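Local coordinates for protein-tyrosine-phosphatase (Chaetomium thermophilum var. thermophilum DSM 1495, PDB 5M43), which probably removes phosphate from tyrosine and from serine or threonine residues of proteins, as the dual-specificity phosphatase domain of the ribosome-assembly factor Yvh1, at residues T32-V37 and L100-M105. Numbering follows the deposited sequence.
Sequences THILSV and LVHCAM. With NO3 (nitrate ion), chain B.
H102 and S36 meet through their side chains above two parallel strands, 33-36 and 99-102; the axes of 33-36 and of the 100-102 part approach to 4.7 Å at 18°. Four nearly straight backbone bonds define the pairing: L100 N to H33 O, L35 N to L100 O, H102 N to L35 O and V37 N to H102 O. The H102 side chain can be followed outward. From CB, a chi1 of 80° sets CG between the backbone N and the carbonyl carbon, and the ring leans toward strand 33-36. CD2 then lies 3.6 Å from I34 CG2, which sits at the ring edge, near its plane. ND1, on the other side of CG, donates to C103 O close to the ring plane (2.9 Å, 161°), a bond to the residue that follows it in sequence. At the tip, NE2 hydrogen-bonds S36 OG at 2.7 Å. With both ring nitrogens engaged, rotation of the imidazole is restrained; S36 OG also bonds H54 NE2, and the H40 ring meets H102 edge-to-face. On the face of the sheet that carries L35 and V101 the contact is apolar: V101 CG1 touches L35 CD2 loosely, and the neighbouring V37 reaches it through CG2 at 3.6 Å. H102 and C103 begin the phosphatase signature HCxxGxxR, whose cysteine is the nucleophile in this family. A nitrate ion, probably from the crystallisation liquor, occupies the loop, its N 3.2 Å from C103 SG, and M105 N donates to its O2; K107, S108 and R109 complete the grip, consistent with a phosphate-binding P-loop. Strand 99-102 is central in the mixed sheet, between 12-15 and 33-36, while 53-56 flanks the latter; helix 71-83 packs on L35 and V101, and helix 109-121 on V37 and C103.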
loop_
_atom_site.group_PDB
_atom_site.type_symbol
_atom_site.label_atom_id
_atom_site.label_comp_id
_atom_site.label_asym_id
_atom_site.label_seq_id
_atom_site.Cartn_x
_atom_site.Cartn_y
_atom_site.Cartn_z
ATOM N N THR A 32 8.461 9.566 -5.274
ATOM C CA THR A 32 8.863 9.263 -6.648
ATOM C C THR A 32 7.908 8.308 -7.343
ATOM O O THR A 32 7.922 8.205 -8.588
ATOM C CB THR A 32 10.264 8.626 -6.653
ATOM O OG1 THR A 32 10.261 7.451 -5.825
ATOM C CG2 THR A 32 11.324 9.580 -6.123
ATOM N N HIS A 33 7.102 7.591 -6.581
ATOM C CA HIS A 33 6.239 6.535 -7.103
ATOM C C HIS A 33 4.890 6.700 -6.456
ATOM O O HIS A 33 4.824 6.883 -5.244
ATOM C CB HIS A 33 6.759 5.111 -6.783
ATOM C CG HIS A 33 8.013 4.747 -7.504
ATOM N ND1 HIS A 33 9.226 5.351 -7.259
ATOM C CD2 HIS A 33 8.247 3.788 -8.430
ATOM C CE1 HIS A 33 10.155 4.799 -8.034
ATOM N NE2 HIS A 33 9.576 3.853 -8.761
ATOM N N ILE A 34 3.820 6.630 -7.246
ATOM C CA ILE A 34 2.462 6.700 -6.709
ATOM C C ILE A 34 1.693 5.469 -7.183
ATOM O O ILE A 34 1.589 5.225 -8.397
ATOM C CB ILE A 34 1.730 7.979 -7.147
ATOM C CG1 ILE A 34 2.451 9.227 -6.562
ATOM C CG2 ILE A 34 0.234 7.935 -6.729
ATOM C CD1 ILE A 34 1.790 10.523 -6.930
ATOM N N LEU A 35 1.176 4.687 -6.227
ATOM C CA LEU A 35 0.211 3.616 -6.514
ATOM C C LEU A 35 -1.168 4.125 -6.125
ATOM O O LEU A 35 -1.426 4.375 -4.940
ATOM C CB LEU A 35 0.587 2.370 -5.712
ATOM C CG LEU A 35 -0.446 1.236 -5.797
ATOM C CD1 LEU A 35 -0.613 0.757 -7.250
ATOM C CD2 LEU A 35 -0.050 0.070 -4.895
ATOM N N SER A 36 -2.042 4.286 -7.126
ATOM C CA SER A 36 -3.438 4.655 -6.907
ATOM C C SER A 36 -4.258 3.373 -6.842
ATOM O O SER A 36 -4.482 2.711 -7.866
ATOM C CB SER A 36 -3.956 5.582 -8.009
ATOM O OG SER A 36 -3.089 6.704 -8.202
ATOM N N VAL A 37 -4.765 3.044 -5.654
ATOM C CA VAL A 37 -5.657 1.891 -5.537
ATOM C C VAL A 37 -7.055 2.464 -5.737
ATOM O O VAL A 37 -7.858 2.507 -4.798
ATOM C CB VAL A 37 -5.507 1.179 -4.188
ATOM C CG1 VAL A 37 -6.208 -0.175 -4.195
ATOM C CG2 VAL A 37 -3.972 0.923 -3.861
ATOM N N LEU A 100 4.219 6.457 -2.493
ATOM C CA LEU A 100 2.908 6.820 -1.928
ATOM C C LEU A 100 1.895 5.818 -2.455
ATOM O O LEU A 100 1.834 5.614 -3.668
ATOM C CB LEU A 100 2.473 8.224 -2.351
ATOM C CG LEU A 100 0.993 8.548 -2.088
ATOM C CD1 LEU A 100 0.705 8.584 -0.548
ATOM C CD2 LEU A 100 0.688 9.938 -2.735
ATOM N N VAL A 101 1.082 5.261 -1.556
ATOM C CA VAL A 101 -0.070 4.453 -1.933
ATOM C C VAL A 101 -1.279 5.264 -1.498
ATOM O O VAL A 101 -1.408 5.611 -0.314
ATOM C CB VAL A 101 -0.053 3.068 -1.272
ATOM C CG1 VAL A 101 -1.313 2.205 -1.763
ATOM C CG2 VAL A 101 1.264 2.301 -1.578
ATOM N N HIS A 102 -2.182 5.568 -2.423
ATOM C CA HIS A 102 -3.353 6.334 -1.990
ATOM C C HIS A 102 -4.648 5.752 -2.555
ATOM O O HIS A 102 -4.654 4.989 -3.525
ATOM C CB HIS A 102 -3.287 7.844 -2.432
ATOM C CG HIS A 102 -3.698 8.040 -3.860
ATOM N ND1 HIS A 102 -4.998 8.350 -4.227
ATOM C CD2 HIS A 102 -2.988 7.939 -5.022
ATOM C CE1 HIS A 102 -5.065 8.428 -5.539
ATOM N NE2 HIS A 102 -3.864 8.208 -6.041
ATOM N N CYS A 103 -5.774 6.212 -2.006
ATOM C CA CYS A 103 -7.080 5.869 -2.586
ATOM C C CYS A 103 -7.970 7.101 -2.445
ATOM O O CYS A 103 -7.466 8.213 -2.638
ATOM C CB CYS A 103 -7.712 4.629 -1.921
ATOM S SG CYS A 103 -7.856 4.648 -0.107
ATOM N N ALA A 104 -9.218 6.938 -2.043
ATOM C CA ALA A 104 -10.012 8.171 -1.821
ATOM C C ALA A 104 -9.802 8.713 -0.420
ATOM O O ALA A 104 -9.474 9.891 -0.244
ATOM C CB ALA A 104 -11.504 7.924 -2.112
ATOM N N MET A 105 -10.073 7.899 0.581
ATOM C CA MET A 105 -9.951 8.383 1.953
ATOM C C MET A 105 -8.622 8.035 2.588
ATOM O O MET A 105 -8.321 8.609 3.644
ATOM C CB MET A 105 -11.062 7.802 2.841
ATOM C CG MET A 105 -12.510 8.143 2.455
ATOM S SD MET A 105 -13.667 7.275 3.491
ATOM C CE MET A 105 -13.193 7.976 5.075
HETATM N N NO3 B . -10.952 4.331 0.553
HETATM O O1 NO3 B . -10.556 4.531 1.734
HETATM O O2 NO3 B . -11.214 5.301 -0.203
HETATM O O3 NO3 B . -10.913 3.156 0.092
#